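Local atomic coordinates of fimbrin (Schizosaccharomyces pombe, PDB entry 1RT8), a protein that binds and cross-links actin filaments through paired calponin-homology domains, serving cell polarity, cytokinesis, mating and spore formation. Residues 45-57 and 80-92. Numbering follows the deposited sequence.
Sequences FDQCKDGLILSKL and LDNFKCIENNNVV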
ATOM      1  N   PHE A  45      17.877   5.431 -13.451  1.00 40.64           N
ATOM      2  CA  PHE A  45      18.095   4.283 -12.583  1.00 41.52           C
ATOM      3  C   PHE A  45      19.334   4.419 -11.710  1.00 42.39           C
ATOM      4  O   PHE A  45      19.364   3.906 -10.586  1.00 43.73           O
ATOM      5  CB  PHE A  45      18.133   3.000 -13.417  1.00 40.39           C
ATOM      6  CG  PHE A  45      16.888   2.783 -14.226  1.00 37.98           C
ATOM      7  CD1 PHE A  45      16.855   3.098 -15.581  1.00 38.91           C
ATOM      8  CD2 PHE A  45      15.730   2.309 -13.620  1.00 38.87           C
ATOM      9  CE1 PHE A  45      15.685   2.944 -16.320  1.00 37.45           C
ATOM     10  CE2 PHE A  45      14.557   2.154 -14.346  1.00 36.39           C
ATOM     11  CZ  PHE A  45      14.535   2.473 -15.700  1.00 38.12           C
ATOM     12  N   ASP A  46      20.349   5.118 -12.210  1.00 42.23           N
ATOM     13  CA  ASP A  46      21.555   5.333 -11.425  1.00 42.00           C
ATOM     14  C   ASP A  46      21.214   6.335 -10.336  1.00 40.73           C
ATOM     15  O   ASP A  46      21.712   6.246  -9.212  1.00 41.23           O
ATOM     16  CB  ASP A  46      22.686   5.889 -12.286  1.00 44.14           C
ATOM     17  CG  ASP A  46      23.297   4.845 -13.188  1.00 47.88           C
ATOM     18  OD1 ASP A  46      23.688   3.771 -12.677  1.00 49.36           O
ATOM     19  OD2 ASP A  46      23.396   5.100 -14.407  1.00 49.28           O
ATOM     20  N   GLN A  47      20.356   7.288 -10.680  1.00 38.82           N
ATOM     21  CA  GLN A  47      19.928   8.308  -9.737  1.00 38.46           C
ATOM     22  C   GLN A  47      19.023   7.722  -8.652  1.00 36.76           C
ATOM     23  O   GLN A  47      18.780   8.370  -7.633  1.00 36.55           O
ATOM     24  CB  GLN A  47      19.179   9.425 -10.468  1.00 40.63           C
ATOM     25  CG  GLN A  47      20.056  10.287 -11.356  1.00 44.93           C
ATOM     26  CD  GLN A  47      21.164  10.959 -10.575  1.00 47.23           C
ATOM     27  OE1 GLN A  47      20.925  11.529  -9.512  1.00 48.69           O
ATOM     28  NE2 GLN A  47      22.384  10.901 -11.098  1.00 50.49           N
ATOM     29  N   CYS A  48      18.527   6.503  -8.871  1.00 32.88           N
ATOM     30  CA  CYS A  48      17.641   5.858  -7.904  1.00 31.16           C
ATOM     31  C   CYS A  48      18.363   4.972  -6.897  1.00 31.25           C
ATOM     32  O   CYS A  48      17.767   4.529  -5.917  1.00 29.91           O
ATOM     33  CB  CYS A  48      16.585   5.025  -8.631  1.00 30.77           C
ATOM     34  SG  CYS A  48      15.228   5.999  -9.340  1.00 30.96           S
ATOM     35  N   LYS A  49      19.651   4.743  -7.129  1.00 31.30           N
ATOM     36  CA  LYS A  49      20.462   3.879  -6.273  1.00 31.41           C
ATOM     37  C   LYS A  49      20.572   4.204  -4.788  1.00 30.55           C
ATOM     38  O   LYS A  49      20.683   3.282  -3.966  1.00 31.27           O
ATOM     39  CB  LYS A  49      21.875   3.761  -6.849  1.00 32.60           C
ATOM     40  CG  LYS A  49      21.932   3.061  -8.198  1.00 35.99           C
ATOM     41  CD  LYS A  49      23.369   2.926  -8.686  1.00 35.55           C
ATOM     42  CE  LYS A  49      23.450   2.071  -9.935  1.00 37.58           C
ATOM     43  NZ  LYS A  49      24.855   1.878 -10.384  1.00 41.70           N
ATOM     44  N   ASP A  50      20.556   5.482  -4.418  1.00 27.27           N
ATOM     45  CA  ASP A  50      20.687   5.800  -3.003  1.00 27.23           C
ATOM     46  C   ASP A  50      19.370   5.929  -2.260  1.00 26.50           C
ATOM     47  O   ASP A  50      19.345   6.389  -1.121  1.00 29.14           O
ATOM     48  CB  ASP A  50      21.552   7.058  -2.786  1.00 30.04           C
ATOM     49  CG  ASP A  50      20.875   8.351  -3.223  1.00 32.00           C
ATOM     50  OD1 ASP A  50      19.688   8.338  -3.617  1.00 31.03           O
ATOM     51  OD2 ASP A  50      21.554   9.400  -3.165  1.00 33.81           O
ATOM     52  N   GLY A  51      18.284   5.513  -2.904  1.00 26.64           N
ATOM     53  CA  GLY A  51      16.971   5.557  -2.283  1.00 26.32           C
ATOM     54  C   GLY A  51      16.279   6.885  -2.002  1.00 28.15           C
ATOM     55  O   GLY A  51      15.112   6.889  -1.603  1.00 29.42           O
ATOM     56  N   LEU A  52      16.957   8.010  -2.198  1.00 27.00           N
ATOM     57  CA  LEU A  52      16.339   9.312  -1.922  1.00 28.07           C
ATOM     58  C   LEU A  52      15.156   9.647  -2.836  1.00 24.85           C
ATOM     59  O   LEU A  52      14.082  10.023  -2.359  1.00 25.32           O
ATOM     60  CB  LEU A  52      17.398  10.426  -1.989  1.00 27.78           C
ATOM     61  CG  LEU A  52      18.418  10.355  -0.846  1.00 29.88           C
ATOM     62  CD1 LEU A  52      19.515  11.392  -1.049  1.00 33.74           C
ATOM     63  CD2 LEU A  52      17.715  10.577   0.475  1.00 31.44           C
ATOM     64  N   ILE A  53      15.355   9.516  -4.141  1.00 24.44           N
ATOM     65  CA  ILE A  53      14.300   9.795  -5.109  1.00 25.50           C
ATOM     66  C   ILE A  53      13.075   8.935  -4.838  1.00 27.55           C
ATOM     67  O   ILE A  53      11.947   9.439  -4.827  1.00 27.83           O
ATOM     68  CB  ILE A  53      14.781   9.526  -6.541  1.00 24.82           C
ATOM     69  CG1 ILE A  53      15.819  10.581  -6.936  1.00 27.02           C
ATOM     70  CG2 ILE A  53      13.607   9.526  -7.499  1.00 24.65           C
ATOM     71  CD1 ILE A  53      16.372  10.404  -8.328  1.00 29.20           C
ATOM     72  N   LEU A  54      13.293   7.640  -4.618  1.00 25.51           N
ATOM     73  CA  LEU A  54      12.176   6.736  -4.344  1.00 25.76           C
ATOM     74  C   LEU A  54      11.456   7.090  -3.051  1.00 23.77           C
ATOM     75  O   LEU A  54      10.229   7.050  -2.994  1.00 24.25           O
ATOM     76  CB  LEU A  54      12.666   5.286  -4.298  1.00 24.45           C
ATOM     77  CG  LEU A  54      13.081   4.769  -5.676  1.00 24.06           C
ATOM     78  CD1 LEU A  54      13.713   3.383  -5.556  1.00 24.57           C
ATOM     79  CD2 LEU A  54      11.860   4.742  -6.580  1.00 22.83           C
ATOM     80  N   SER A  55      12.217   7.436  -2.011  1.00 26.05           N
ATOM     81  CA  SER A  55      11.626   7.812  -0.728  1.00 25.97           C
ATOM     82  C   SER A  55      10.750   9.044  -0.921  1.00 26.44           C
ATOM     83  O   SER A  55       9.672   9.150  -0.328  1.00 25.24           O
ATOM     84  CB  SER A  55      12.718   8.117   0.313  1.00 27.04           C
ATOM     85  OG  SER A  55      13.385   6.937   0.727  1.00 28.19           O
ATOM     86  N   LYS A  56      11.229   9.976  -1.743  1.00 26.89           N
ATOM     87  CA  LYS A  56      10.481  11.196  -2.038  1.00 27.05           C
ATOM     88  C   LYS A  56       9.197  10.851  -2.806  1.00 25.64           C
ATOM     89  O   LYS A  56       8.124  11.387  -2.520  1.00 27.16           O
ATOM     90  CB  LYS A  56      11.339  12.158  -2.872  1.00 29.15           C
ATOM     91  CG  LYS A  56      12.534  12.757  -2.139  1.00 30.92           C
ATOM     92  CD  LYS A  56      12.096  13.791  -1.121  1.00 32.78           C
ATOM     93  CE  LYS A  56      13.306  14.525  -0.513  1.00 34.53           C
ATOM     94  NZ  LYS A  56      12.852  15.659   0.346  1.00 32.96           N
ATOM     95  N   LEU A  57       9.302   9.958  -3.781  1.00 23.97           N
ATOM     96  CA  LEU A  57       8.127   9.565  -4.554  1.00 25.60           C
ATOM     97  C   LEU A  57       7.081   8.941  -3.621  1.00 25.09           C
ATOM     98  O   LEU A  57       5.876   9.193  -3.742  1.00 24.74           O
ATOM     99  CB  LEU A  57       8.532   8.570  -5.644  1.00 28.13           C
ATOM    100  CG  LEU A  57       7.429   8.132  -6.598  1.00 30.00           C
ATOM    101  CD1 LEU A  57       6.911   9.344  -7.370  1.00 32.47           C
ATOM    102  CD2 LEU A  57       7.974   7.083  -7.555  1.00 30.13           C
ATOM    103  N   LEU A  80      27.267   8.330  -2.413  1.00 48.34           N
ATOM    104  CA  LEU A  80      26.867   7.955  -1.064  1.00 44.19           C
ATOM    105  C   LEU A  80      27.384   6.520  -1.022  1.00 41.58           C
ATOM    106  O   LEU A  80      27.147   5.762  -1.963  1.00 40.30           O
ATOM    107  CB  LEU A  80      25.339   7.993  -0.957  1.00 44.77           C
ATOM    108  CG  LEU A  80      24.637   8.087   0.400  1.00 45.27           C
ATOM    109  CD1 LEU A  80      25.105   9.317   1.152  1.00 45.11           C
ATOM    110  CD2 LEU A  80      23.135   8.165   0.180  1.00 44.60           C
ATOM    111  N   ASP A  81      28.107   6.145   0.030  1.00 38.73           N
ATOM    112  CA  ASP A  81      28.650   4.785   0.103  1.00 38.25           C
ATOM    113  C   ASP A  81      27.539   3.730   0.110  1.00 35.24           C
ATOM    114  O   ASP A  81      26.411   4.011   0.508  1.00 33.41           O
ATOM    115  CB  ASP A  81      29.559   4.639   1.333  1.00 41.43           C
ATOM    116  CG  ASP A  81      28.785   4.510   2.632  1.00 45.24           C
ATOM    117  OD1 ASP A  81      27.667   5.056   2.730  1.00 46.51           O
ATOM    118  OD2 ASP A  81      29.311   3.870   3.571  1.00 49.74           O
ATOM    119  N   ASN A  82      27.861   2.521  -0.341  1.00 34.59           N
ATOM    120  CA  ASN A  82      26.881   1.438  -0.406  1.00 32.67           C
ATOM    121  C   ASN A  82      26.118   1.243   0.893  1.00 31.79           C
ATOM    122  O   ASN A  82      24.892   1.162   0.895  1.00 30.90           O
ATOM    123  CB  ASN A  82      27.558   0.131  -0.827  1.00 34.45           C
ATOM    124  CG  ASN A  82      27.955   0.130  -2.296  1.00 33.54           C
ATOM    125  OD1 ASN A  82      27.504   0.972  -3.065  1.00 34.95           O
ATOM    126  ND2 ASN A  82      28.788  -0.821  -2.690  1.00 34.61           N
ATOM    127  N   PHE A  83      26.850   1.195   1.997  1.00 30.82           N
ATOM    128  CA  PHE A  83      26.260   1.020   3.315  1.00 31.34           C
ATOM    129  C   PHE A  83      25.099   1.992   3.582  1.00 29.22           C
ATOM    130  O   PHE A  83      24.050   1.605   4.108  1.00 26.09           O
ATOM    131  CB  PHE A  83      27.339   1.216   4.377  1.00 35.67           C
ATOM    132  CG  PHE A  83      26.872   0.939   5.763  1.00 41.40           C
ATOM    133  CD1 PHE A  83      26.901  -0.357   6.271  1.00 42.89           C
ATOM    134  CD2 PHE A  83      26.386   1.968   6.566  1.00 42.85           C
ATOM    135  CE1 PHE A  83      26.455  -0.630   7.564  1.00 45.30           C
ATOM    136  CE2 PHE A  83      25.937   1.710   7.857  1.00 46.36           C
ATOM    137  CZ  PHE A  83      25.972   0.403   8.359  1.00 46.43           C
ATOM    138  N   LYS A  84      25.288   3.260   3.239  1.00 28.68           N
ATOM    139  CA  LYS A  84      24.237   4.242   3.466  1.00 26.69           C
ATOM    140  C   LYS A  84      23.086   4.073   2.480  1.00 25.00           C
ATOM    141  O   LYS A  84      21.928   4.294   2.835  1.00 23.75           O
ATOM    142  CB  LYS A  84      24.800   5.663   3.404  1.00 28.60           C
ATOM    143  CG  LYS A  84      25.582   6.049   4.660  1.00 30.49           C
ATOM    144  CD  LYS A  84      25.994   7.515   4.650  1.00 35.48           C
ATOM    145  CE  LYS A  84      26.681   7.890   5.959  1.00 36.51           C
ATOM    146  NZ  LYS A  84      27.825   6.984   6.234  1.00 38.32           N
ATOM    147  N   CYS A  85      23.403   3.672   1.254  1.00 23.89           N
ATOM    148  CA  CYS A  85      22.378   3.438   0.239  1.00 26.70           C
ATOM    149  C   CYS A  85      21.470   2.269   0.664  1.00 28.61           C
ATOM    150  O   CYS A  85      20.256   2.297   0.430  1.00 28.37           O
ATOM    151  CB  CYS A  85      23.016   3.116  -1.113  1.00 28.87           C
ATOM    152  SG  CYS A  85      23.843   4.497  -1.960  1.00 32.51           S
ATOM    153  N   ILE A  86      22.058   1.242   1.283  1.00 27.29           N
ATOM    154  CA  ILE A  86      21.284   0.091   1.731  1.00 25.54           C
ATOM    155  C   ILE A  86      20.304   0.488   2.835  1.00 26.32           C
ATOM    156  O   ILE A  86      19.138   0.081   2.803  1.00 25.68           O
ATOM    157  CB  ILE A  86      22.192  -1.042   2.254  1.00 27.04           C
ATOM    158  CG1 ILE A  86      22.971  -1.670   1.096  1.00 26.41           C
ATOM    159  CG2 ILE A  86      21.347  -2.095   2.961  1.00 23.42           C
ATOM    160  CD1 ILE A  86      22.091  -2.309   0.025  1.00 27.82           C
ATOM    161  N   GLU A  87      20.776   1.275   3.805  1.00 25.25           N
ATOM    162  CA  GLU A  87      19.927   1.746   4.898  1.00 24.44           C
ATOM    163  C   GLU A  87      18.745   2.498   4.300  1.00 23.79           C
ATOM    164  O   GLU A  87      17.596   2.241   4.640  1.00 22.96           O
ATOM    165  CB  GLU A  87      20.705   2.680   5.842  1.00 25.84           C
ATOM    166  CG  GLU A  87      21.886   2.022   6.563  1.00 28.94           C
ATOM    167  CD  GLU A  87      22.636   2.988   7.464  1.00 31.29           C
ATOM    168  OE1 GLU A  87      22.957   4.108   7.016  1.00 34.79           O
ATOM    169  OE2 GLU A  87      22.911   2.633   8.622  1.00 34.08           O
ATOM    170  N   ASN A  88      19.034   3.439   3.408  1.00 24.97           N
ATOM    171  CA  ASN A  88      17.980   4.208   2.759  1.00 23.86           C
ATOM    172  C   ASN A  88      17.046   3.277   1.975  1.00 22.74           C
ATOM    173  O   ASN A  88      15.825   3.433   2.003  1.00 23.35           O
ATOM    174  CB  ASN A  88      18.584   5.238   1.794  1.00 24.89           C
ATOM    175  CG  ASN A  88      19.155   6.454   2.510  1.00 25.16           C
ATOM    176  OD1 ASN A  88      19.140   6.533   3.732  1.00 26.06           O
ATOM    177  ND2 ASN A  88      19.656   7.417   1.736  1.00 28.16           N
ATOM    178  N   ASN A  89      17.620   2.318   1.262  1.00 22.28           N
ATOM    179  CA  ASN A  89      16.794   1.407   0.478  1.00 22.36           C
ATOM    180  C   ASN A  89      15.926   0.505   1.336  1.00 20.96           C
ATOM    181  O   ASN A  89      14.857   0.079   0.904  1.00 22.91           O
ATOM    182  CB  ASN A  89      17.662   0.611  -0.498  1.00 22.79           C
ATOM    183  CG  ASN A  89      18.193   1.485  -1.628  1.00 26.73           C
ATOM    184  OD1 ASN A  89      17.601   2.518  -1.946  1.00 26.72           O
ATOM    185  ND2 ASN A  89      19.292   1.075  -2.239  1.00 27.99           N
ATOM    186  N   ASN A  90      16.366   0.227   2.558  1.00 22.25           N
ATOM    187  CA  ASN A  90      15.559  -0.582   3.469  1.00 23.08           C
ATOM    188  C   ASN A  90      14.287   0.207   3.792  1.00 23.04           C
ATOM    189  O   ASN A  90      13.187  -0.356   3.867  1.00 20.05           O
ATOM    190  CB  ASN A  90      16.317  -0.868   4.769  1.00 21.78           C
ATOM    191  CG  ASN A  90      17.341  -1.970   4.617  1.00 25.83           C
ATOM    192  OD1 ASN A  90      17.336  -2.699   3.632  1.00 25.34           O
ATOM    193  ND2 ASN A  90      18.219  -2.103   5.601  1.00 27.47           N
ATOM    194  N   VAL A  91      14.454   1.514   4.002  1.00 21.41           N
ATOM    195  CA  VAL A  91      13.325   2.399   4.306  1.00 20.08           C
ATOM    196  C   VAL A  91      12.344   2.428   3.127  1.00 19.26           C
ATOM    197  O   VAL A  91      11.130   2.377   3.318  1.00 20.69           O
ATOM    198  CB  VAL A  91      13.803   3.839   4.585  1.00 20.93           C
ATOM    199  CG1 VAL A  91      12.603   4.761   4.729  1.00 20.04           C
ATOM    200  CG2 VAL A  91      14.645   3.876   5.853  1.00 17.99           C
ATOM    201  N   VAL A  92      12.881   2.523   1.915  1.00 19.54           N
ATOM    202  CA  VAL A  92      12.067   2.532   0.698  1.00 20.90           C
ATOM    203  C   VAL A  92      11.277   1.231   0.573  1.00 21.67           C
ATOM    204  O   VAL A  92      10.045   1.240   0.503  1.00 23.82           O
ATOM    205  CB  VAL A  92      12.961   2.692  -0.564  1.00 21.15           C
ATOM    206  CG1 VAL A  92      12.188   2.309  -1.821  1.00 20.70           C
ATOM    207  CG2 VAL A  92      13.451   4.135  -0.669  1.00 24.41           C
TER
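Helix 52-57 and helix 82-92 run nearly parallel, their axes 22° apart and 9.1 Å at closest approach, and the backbones draw nearest just before the first helix, where the CA atoms of Asp50 and Cys85 are 4.4 Å apart. Two asparagine amides grip the backbone of the type I turn Cys48-Gly51: Asn88 ND2 donates to Asp50 O (3.1 Å), almost straight onto the carbonyl and within its own amide plane, while Asn89 ND2 hydrogen-bonds Lys49 O at 3.1 Å, tilted 31° from that carbonyl's plane. Asn88 OD1 accepts from Asn72 N, fixing which way this amide is turned. Chi1 of -71° sets the Asn89 amide beside its own backbone N and against the turn, with OD1 3.1 Å from Gly51 CA; a CB on Gly51 would clash with that oxygen, and the positive phi of Gly51 also favours glycine. An alanine in place of Asn89 would remove the amide and is likely to leave Lys49 O without this donor. Within the first calponin-homology domain, in actin-binding region 1, these bonds tie the turn that leads into helix 52-61 to helix 82-99. Asp50 closes an Asx turn, OD1 taking Leu52 N from above the carboxylate plane, and OD2 salt-bridges Arg34; its CB lies 3.5 Å from both Leu80 CD2 and Cys85 SG. Farther along, Val92 lays both methyls against Leu54 CB, with CG2 also a tight 3.1 Å from Ser55 OG, a hydroxyl that donates to Gly51 O.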